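Local structure of SxtG (Microseira wollei, 6U1R) at residues Ser30-Asp35 against Val373-Thr378; Asp218-Gly223 against Thr268-Ala273. The protein probably transfers an amidino group as a member of the amidinotransferase family, acting in the pathway that makes the paralytic toxin saxitoxin. All coordinates share one frame; numbering follows the deposited sequence.

Contact 1: Ser30-Asp35 against Val373-Thr378; sequences SYNEWD and VRRRGT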
ATOM      1  N   SER A  30       0.424 -13.801  14.920  1.00 14.38           N
ATOM      2  CA  SER A  30       1.045 -13.120  16.063  1.00 15.17           C
ATOM      3  C   SER A  30       0.139 -11.990  16.528  1.00 14.71           C
ATOM      4  O   SER A  30      -0.162 -11.090  15.749  1.00 14.67           O
ATOM      5  CB  SER A  30       2.434 -12.564  15.742  1.00 14.57           C
ATOM      6  OG  SER A  30       2.990 -12.021  16.946  1.00 14.48           O
ATOM      7  N   TYR A  31      -0.266 -12.034  17.797  1.00 14.08           N
ATOM      8  CA  TYR A  31      -1.233 -11.104  18.357  1.00 14.05           C
ATOM      9  C   TYR A  31      -0.662 -10.195  19.439  1.00 13.65           C
ATOM     10  O   TYR A  31      -1.365  -9.281  19.875  1.00 15.90           O
ATOM     11  CB  TYR A  31      -2.421 -11.884  18.934  1.00 16.26           C
ATOM     12  CG  TYR A  31      -3.282 -12.549  17.892  1.00 14.93           C
ATOM     13  CD1 TYR A  31      -4.224 -11.822  17.181  1.00 16.70           C
ATOM     14  CD2 TYR A  31      -3.166 -13.917  17.626  1.00 18.06           C
ATOM     15  CE1 TYR A  31      -5.046 -12.437  16.242  1.00 18.41           C
ATOM     16  CE2 TYR A  31      -3.973 -14.529  16.676  1.00 18.03           C
ATOM     17  CZ  TYR A  31      -4.906 -13.783  15.999  1.00 18.30           C
ATOM     18  OH  TYR A  31      -5.721 -14.372  15.067  1.00 20.94           O
ATOM     19  N   ASN A  32       0.577 -10.409  19.871  1.00 13.40           N
ATOM     20  CA  ASN A  32       1.157  -9.655  20.979  1.00 14.18           C
ATOM     21  C   ASN A  32       2.663  -9.893  20.965  1.00 13.84           C
ATOM     22  O   ASN A  32       3.183 -10.607  20.107  1.00 14.19           O
ATOM     23  CB  ASN A  32       0.507 -10.086  22.295  1.00 13.52           C
ATOM     24  CG  ASN A  32       0.575 -11.566  22.470  1.00 14.72           C
ATOM     25  OD1 ASN A  32       1.668 -12.128  22.516  1.00 14.18           O
ATOM     26  ND2 ASN A  32      -0.587 -12.234  22.490  1.00 16.80           N
ATOM     27  N   GLU A  33       3.365  -9.319  21.939  1.00 13.52           N
ATOM     28  CA  GLU A  33       4.829  -9.353  21.939  1.00 13.94           C
ATOM     29  C   GLU A  33       5.421 -10.561  22.672  1.00 12.60           C
ATOM     30  O   GLU A  33       6.647 -10.689  22.709  1.00 14.05           O
ATOM     31  CB  GLU A  33       5.392  -8.065  22.569  1.00 13.93           C
ATOM     32  CG  GLU A  33       4.832  -6.751  21.978  1.00 14.06           C
ATOM     33  CD  GLU A  33       5.282  -6.450  20.540  1.00 15.80           C
ATOM     34  OE1 GLU A  33       6.291  -7.028  20.081  1.00 15.28           O
ATOM     35  OE2 GLU A  33       4.591  -5.640  19.864  1.00 14.85           O
ATOM     36  N   TRP A  34       4.601 -11.457  23.234  1.00 14.01           N
ATOM     37  CA  TRP A  34       5.101 -12.418  24.220  1.00 14.68           C
ATOM     38  C   TRP A  34       4.677 -13.868  24.009  1.00 15.96           C
ATOM     39  O   TRP A  34       5.269 -14.738  24.659  1.00 16.66           O
ATOM     40  CB  TRP A  34       4.659 -12.018  25.635  1.00 15.29           C
ATOM     41  CG  TRP A  34       3.174 -11.916  25.764  1.00 14.20           C
ATOM     42  CD1 TRP A  34       2.286 -12.955  25.894  1.00 15.45           C
ATOM     43  CD2 TRP A  34       2.388 -10.714  25.761  1.00 14.81           C
ATOM     44  NE1 TRP A  34       1.005 -12.473  25.968  1.00 15.19           N
ATOM     45  CE2 TRP A  34       1.036 -11.103  25.897  1.00 15.39           C
ATOM     46  CE3 TRP A  34       2.693  -9.349  25.670  1.00 14.44           C
ATOM     47  CZ2 TRP A  34      -0.002 -10.179  25.933  1.00 16.20           C
ATOM     48  CZ3 TRP A  34       1.654  -8.434  25.695  1.00 15.65           C
ATOM     49  CH2 TRP A  34       0.330  -8.851  25.849  1.00 14.91           C
ATOM     50  N   ASP A  35       3.650 -14.163  23.216  1.00 15.18           N
ATOM     51  CA  ASP A  35       3.266 -15.561  23.045  1.00 16.70           C
ATOM     52  C   ASP A  35       4.448 -16.355  22.477  1.00 17.15           C
ATOM     53  O   ASP A  35       5.340 -15.813  21.806  1.00 16.32           O
ATOM     54  CB  ASP A  35       2.035 -15.699  22.130  1.00 17.20           C
ATOM     55  CG  ASP A  35       0.709 -15.395  22.822  1.00 16.86           C
ATOM     56  OD1 ASP A  35       0.603 -15.434  24.073  1.00 17.45           O
ATOM     57  OD2 ASP A  35      -0.272 -15.144  22.083  1.00 17.19           O
ATOM     58  N   VAL A 373       6.671 -13.265  13.098  1.00 15.23           N
ATOM     59  CA  VAL A 373       5.538 -13.616  12.248  1.00 15.07           C
ATOM     60  C   VAL A 373       4.668 -14.722  12.850  1.00 14.66           C
ATOM     61  O   VAL A 373       3.477 -14.796  12.536  1.00 14.64           O
ATOM     62  CB  VAL A 373       6.025 -13.987  10.826  1.00 16.71           C
ATOM     63  CG1 VAL A 373       6.679 -12.778  10.178  1.00 16.40           C
ATOM     64  CG2 VAL A 373       6.992 -15.121  10.848  1.00 17.60           C
ATOM     65  N   ARG A 374       5.206 -15.593  13.700  1.00 15.92           N
ATOM     66  CA  ARG A 374       4.372 -16.644  14.293  1.00 15.61           C
ATOM     67  C   ARG A 374       4.693 -16.818  15.769  1.00 14.71           C
ATOM     68  O   ARG A 374       5.800 -17.234  16.130  1.00 14.91           O
ATOM     69  CB  ARG A 374       4.511 -17.984  13.573  1.00 16.26           C
ATOM     70  CG  ARG A 374       3.474 -18.982  14.084  1.00 19.36           C
ATOM     71  CD  ARG A 374       3.272 -20.177  13.153  1.00 20.38           C
ATOM     72  NE  ARG A 374       4.468 -21.003  13.085  1.00 20.30           N
ATOM     73  CZ  ARG A 374       5.381 -20.954  12.117  1.00 21.46           C
ATOM     74  NH1 ARG A 374       5.274 -20.105  11.108  1.00 20.17           N
ATOM     75  NH2 ARG A 374       6.423 -21.761  12.170  1.00 23.19           N
ATOM     76  N   ARG A 375       3.713 -16.475  16.598  1.00 15.27           N
ATOM     77  CA  ARG A 375       3.689 -16.780  18.023  1.00 15.47           C
ATOM     78  C   ARG A 375       2.423 -17.585  18.298  1.00 16.38           C
ATOM     79  O   ARG A 375       1.322 -17.157  17.946  1.00 16.43           O
ATOM     80  CB  ARG A 375       3.667 -15.518  18.887  1.00 15.05           C
ATOM     81  CG  ARG A 375       4.928 -14.656  18.855  1.00 14.66           C
ATOM     82  CD  ARG A 375       4.740 -13.422  19.723  1.00 14.33           C
ATOM     83  NE  ARG A 375       5.929 -12.591  19.677  1.00 12.76           N
ATOM     84  CZ  ARG A 375       7.023 -12.808  20.386  1.00 14.50           C
ATOM     85  NH1 ARG A 375       7.091 -13.830  21.241  1.00 14.68           N
ATOM     86  NH2 ARG A 375       8.073 -11.998  20.242  1.00 14.05           N
ATOM     87  N   ARG A 376       2.573 -18.726  18.953  1.00 20.93           N
ATOM     88  CA  ARG A 376       1.431 -19.591  19.236  1.00 21.19           C
ATOM     89  C   ARG A 376       0.428 -18.883  20.145  1.00 20.10           C
ATOM     90  O   ARG A 376       0.749 -18.549  21.291  1.00 21.46           O
ATOM     91  CB  ARG A 376       1.951 -20.873  19.890  1.00 25.82           C
ATOM     92  CG  ARG A 376       0.970 -22.018  19.932  1.00 29.95           C
ATOM     93  CD  ARG A 376       1.709 -23.343  20.182  1.00 35.36           C
ATOM     94  NE  ARG A 376       2.447 -23.345  21.450  1.00 37.21           N
ATOM     95  CZ  ARG A 376       3.776 -23.276  21.585  1.00 39.24           C
ATOM     96  NH1 ARG A 376       4.590 -23.183  20.528  1.00 32.04           N
ATOM     97  NH2 ARG A 376       4.304 -23.292  22.804  1.00 33.34           N
ATOM     98  N   GLY A 377      -0.784 -18.657  19.658  1.00 20.54           N
ATOM     99  CA  GLY A 377      -1.790 -18.010  20.477  1.00 21.40           C
ATOM    100  C   GLY A 377      -2.968 -17.505  19.671  1.00 20.62           C
ATOM    101  O   GLY A 377      -3.070 -17.714  18.460  1.00 20.80           O
ATOM    102  N   THR A 378      -3.866 -16.834  20.392  1.00 17.22           N
ATOM    103  CA  THR A 378      -5.145 -16.339  19.892  1.00 21.04           C
ATOM    104  C   THR A 378      -5.320 -14.878  20.301  1.00 18.84           C
ATOM    105  O   THR A 378      -4.530 -14.333  21.073  1.00 19.86           O
ATOM    106  CB  THR A 378      -6.302 -17.178  20.447  1.00 21.35           C
ATOM    107  OG1 THR A 378      -6.140 -17.264  21.867  1.00 22.29           O
ATOM    108  CG2 THR A 378      -6.311 -18.589  19.854  1.00 22.50           C
TER
HETATM  109  O   HOH W   1       0.062 -14.667  19.262  1.00 17.44           O
HETATM  110  O   HOH W   2      -3.792 -11.968  22.165  1.00 16.49           O
HETATM  111  O   HOH W   3       8.040  -9.127  19.412  1.00 14.16           O
HETATM  112  O   HOH W   4      -2.757 -15.964  22.889  1.00 22.50           O
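S30 lays its hydroxyl alongside the aliphatic shaft of R375. With OG anti to the backbone N (chi1 -175°), that oxygen lies 3.6 Å from R375 CD and hydrogen-bonds to D372. Y31 offers one ring face to T378, whose carbonyl C sits 3.6 Å from Y31 CD2; G377 O comes to the ring edge. The N32 side chain bonds directly within its own loop. Its OD1 accepts from the backbone N of W34 and, at 2.9 Å, from D35 N, while its ND2 donates a hydrogen bond to D35 OD2, approaching from above the carboxylate plane. The turn places the carbonyl oxygens of N32, E33 and D35 close to the arginine, N32 O lying 3.2 Å from R375 CD. E33 O stands over the centre of the guanidinium, 3.1 Å from R375 NH2, at too poor an angle for a hydrogen bond. The E33 carboxylate bonds to R221 N and H367, and one water links its OE1 to R375 NH2. D35 O makes the direct bond, taking R375 NH1 at 2.7 Å with an N-H...O angle of 161°, in the guanidinium plane. With NH1 also bonded to M325 O and NE salt-bridged to D372, the guanidinium is held at two of its nitrogens, which limits its rotation. D35 CB packs against R376 O at 3.2 Å, and a water joins D35 OD2, Y31 N and R375 O. An Asx turn at N32 thus shapes a loop that packs round a buried arginine, joining the segment before strand 37-42 to strand 370-375 and the residues that follow it.

Contact 2: Asp218-Gly223 against Thr268-Ala273; sequences DFVRCG and TLMPLA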
ATOM      1  N   ASP A 218       6.555   2.316  15.766  1.00 11.43           N
ATOM      2  CA  ASP A 218       5.932   3.242  16.711  1.00 13.60           C
ATOM      3  C   ASP A 218       4.729   2.622  17.438  1.00 13.38           C
ATOM      4  O   ASP A 218       4.030   3.346  18.176  1.00 13.29           O
ATOM      5  CB  ASP A 218       5.497   4.535  16.003  1.00 12.11           C
ATOM      6  CG  ASP A 218       6.610   5.573  15.946  1.00 12.72           C
ATOM      7  OD1 ASP A 218       7.324   5.727  16.965  1.00 14.23           O
ATOM      8  OD2 ASP A 218       6.772   6.213  14.878  1.00 13.74           O
ATOM      9  N   PHE A 219       4.505   1.310  17.274  1.00 13.62           N
ATOM     10  CA  PHE A 219       3.406   0.588  17.911  1.00 12.45           C
ATOM     11  C   PHE A 219       3.904  -0.697  18.568  1.00 13.38           C
ATOM     12  O   PHE A 219       4.836  -1.341  18.073  1.00 12.52           O
ATOM     13  CB  PHE A 219       2.307   0.248  16.897  1.00 12.48           C
ATOM     14  CG  PHE A 219       1.748   1.450  16.202  1.00 12.88           C
ATOM     15  CD1 PHE A 219       2.352   1.946  15.057  1.00 12.54           C
ATOM     16  CD2 PHE A 219       0.639   2.102  16.704  1.00 13.82           C
ATOM     17  CE1 PHE A 219       1.859   3.053  14.427  1.00 12.92           C
ATOM     18  CE2 PHE A 219       0.129   3.216  16.057  1.00 13.23           C
ATOM     19  CZ  PHE A 219       0.744   3.698  14.927  1.00 13.17           C
ATOM     20  N   VAL A 220       3.289  -1.051  19.706  1.00 12.95           N
ATOM     21  CA  VAL A 220       3.499  -2.347  20.347  1.00 12.82           C
ATOM     22  C   VAL A 220       2.137  -2.979  20.605  1.00 13.30           C
ATOM     23  O   VAL A 220       1.133  -2.280  20.780  1.00 13.90           O
ATOM     24  CB  VAL A 220       4.317  -2.244  21.655  1.00 13.14           C
ATOM     25  CG1 VAL A 220       5.774  -2.043  21.333  1.00 14.66           C
ATOM     26  CG2 VAL A 220       3.794  -1.112  22.541  1.00 13.85           C
ATOM     27  N   ARG A 221       2.099  -4.319  20.610  1.00 13.13           N
ATOM     28  CA  ARG A 221       0.851  -5.081  20.482  1.00 14.17           C
ATOM     29  C   ARG A 221       0.506  -5.857  21.751  1.00 13.54           C
ATOM     30  O   ARG A 221       1.314  -6.670  22.220  1.00 12.21           O
ATOM     31  CB  ARG A 221       0.968  -6.054  19.308  1.00 14.04           C
ATOM     32  CG  ARG A 221       1.063  -5.345  17.919  1.00 12.72           C
ATOM     33  CD  ARG A 221       1.570  -6.245  16.800  1.00 14.96           C
ATOM     34  NE  ARG A 221       2.836  -6.819  17.227  1.00 14.00           N
ATOM     35  CZ  ARG A 221       3.132  -8.109  17.244  1.00 15.50           C
ATOM     36  NH1 ARG A 221       2.300  -9.027  16.739  1.00 14.16           N
ATOM     37  NH2 ARG A 221       4.292  -8.481  17.766  1.00 14.64           N
ATOM     38  N   CYS A 222      -0.725  -5.655  22.253  1.00 13.67           N
ATOM     39  CA  CYS A 222      -1.261  -6.365  23.428  1.00 13.36           C
ATOM     40  C   CYS A 222      -2.637  -6.969  23.122  1.00 14.33           C
ATOM     41  O   CYS A 222      -3.631  -6.670  23.786  1.00 15.37           O
ATOM     42  CB  CYS A 222      -1.400  -5.448  24.640  1.00 15.08           C
ATOM     43  SG  CYS A 222       0.163  -4.774  25.213  1.00 15.06           S
ATOM     44  N   GLY A 223      -2.689  -7.849  22.140  1.00 14.59           N
ATOM     45  CA  GLY A 223      -3.971  -8.420  21.732  1.00 14.49           C
ATOM     46  C   GLY A 223      -4.866  -7.362  21.127  1.00 16.94           C
ATOM     47  O   GLY A 223      -4.463  -6.630  20.213  1.00 15.67           O
ATOM     48  N   THR A 268      10.620   2.838  24.734  1.00 13.48           N
ATOM     49  CA  THR A 268       9.774   3.681  25.574  1.00 13.51           C
ATOM     50  C   THR A 268       8.745   2.874  26.347  1.00 15.48           C
ATOM     51  O   THR A 268       8.624   3.036  27.583  1.00 16.49           O
ATOM     52  CB  THR A 268       9.068   4.747  24.705  1.00 14.51           C
ATOM     53  OG1 THR A 268      10.038   5.617  24.086  1.00 16.25           O
ATOM     54  CG2 THR A 268       8.070   5.581  25.526  1.00 16.10           C
ATOM     55  N   LEU A 269       8.012   1.992  25.657  1.00 14.81           N
ATOM     56  CA  LEU A 269       6.888   1.246  26.224  1.00 15.31           C
ATOM     57  C   LEU A 269       6.970  -0.164  25.654  1.00 15.78           C
ATOM     58  O   LEU A 269       6.727  -0.352  24.454  1.00 17.15           O
ATOM     59  CB  LEU A 269       5.564   1.919  25.856  1.00 15.79           C
ATOM     60  CG  LEU A 269       4.315   1.470  26.611  1.00 17.88           C
ATOM     61  CD1 LEU A 269       4.238   2.093  27.997  1.00 19.75           C
ATOM     62  CD2 LEU A 269       3.076   1.782  25.801  1.00 19.43           C
ATOM     63  N   MET A 270       7.289  -1.148  26.495  1.00 14.63           N
ATOM     64  CA  MET A 270       7.527  -2.522  26.047  1.00 13.68           C
ATOM     65  C   MET A 270       6.716  -3.527  26.863  1.00 14.37           C
ATOM     66  O   MET A 270       7.121  -3.915  27.974  1.00 13.71           O
ATOM     67  CB  MET A 270       9.009  -2.847  26.101  1.00 16.57           C
ATOM     68  CG  MET A 270       9.773  -2.097  24.997  1.00 15.00           C
ATOM     69  SD  MET A 270       9.309  -2.752  23.385  1.00 16.58           S
ATOM     70  CE  MET A 270      10.524  -4.088  23.233  1.00 15.77           C
ATOM     71  N   PRO A 271       5.591  -3.992  26.332  1.00 13.73           N
ATOM     72  CA  PRO A 271       4.880  -5.116  26.958  1.00 13.78           C
ATOM     73  C   PRO A 271       5.774  -6.344  26.995  1.00 14.87           C
ATOM     74  O   PRO A 271       6.364  -6.731  25.984  1.00 16.30           O
ATOM     75  CB  PRO A 271       3.665  -5.327  26.038  1.00 13.71           C
ATOM     76  CG  PRO A 271       3.548  -4.041  25.253  1.00 14.90           C
ATOM     77  CD  PRO A 271       4.932  -3.525  25.104  1.00 16.84           C
ATOM     78  N   LEU A 272       5.869  -6.973  28.167  1.00 14.16           N
ATOM     79  CA  LEU A 272       6.686  -8.177  28.310  1.00 14.20           C
ATOM     80  C   LEU A 272       5.878  -9.455  28.491  1.00 15.11           C
ATOM     81  O   LEU A 272       6.336 -10.511  28.069  1.00 13.95           O
ATOM     82  CB  LEU A 272       7.644  -8.046  29.499  1.00 13.45           C
ATOM     83  CG  LEU A 272       8.603  -6.850  29.463  1.00 14.28           C
ATOM     84  CD1 LEU A 272       9.545  -6.899  30.653  1.00 17.53           C
ATOM     85  CD2 LEU A 272       9.381  -6.805  28.159  1.00 15.64           C
ATOM     86  N   ALA A 273       4.696  -9.365  29.082  1.00 15.72           N
ATOM     87  CA  ALA A 273       3.839 -10.497  29.401  1.00 15.62           C
ATOM     88  C   ALA A 273       2.493  -9.953  29.848  1.00 16.10           C
ATOM     89  O   ALA A 273       2.386  -8.781  30.196  1.00 15.94           O
ATOM     90  CB  ALA A 273       4.448 -11.371  30.512  1.00 16.76           C
TER
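V220 supplies the main bump of this interface, pushing its branched end onto the backbone between L269 and P271. Both methyls lie against L269 O, a buried oxygen with no polar partner in the model; CG2 is 3.6 Å from L269 O and 3.7 Å from P271 CD. CG1 also touches M270 SD, at 4.1 Å. M270 starts out pointing away from the opposing strand, yet bends at chi2 (-68°) and chi3 (-89°), which brings the sulfur back to the flank of V220. P271 answers with a bump of its own: the proline ring fits into the hollow between V220 and C222, CD against V220 CB and CG2, CB and CG against the C222 sulfur, with CG reaching both neighbours. There C222 SG rests 3.5 Å from P271 CG. L269 adds a looser contact, its CD2 standing 4.4 Å from V220 CG2. F227, on the neighbouring strand 225-229, packs against V220, C222 and L269 and so extends the same apolar layer. The strands run in nearly the same direction, 25° apart, and their axes approach to 7.3 Å; they meet through side chains rather than as sheet neighbours. Each is an edge strand of a separate three-stranded sheet within the chain. Such packing of strands from two sheets is consistent with adjacent blades near the centre of the alpha/beta propeller of the amidinotransferase family, close to the predicted active site.

In the fold
The centres of the two contacts are about 12 Å apart, on the same side of the chain's centre. In sequence the order is 30-35, 218-223, 268-273, 373-378, so contact 2 falls between the halves of contact 1. The loop 30-35 borders strand 219-222: Y31 O is 3.0 Å from G223 N, and S30 OG is 3.1 Å from R221 NH1, both probable hydrogen bonds. Parts of three sheets meet near the predicted active site, the side chains of E33 and M270 lying about 10 and 8 Å from that of C368. This is consistent with a propeller whose ring is closed where strands 37-42 and 370-375, from near the two chain ends, share one sheet.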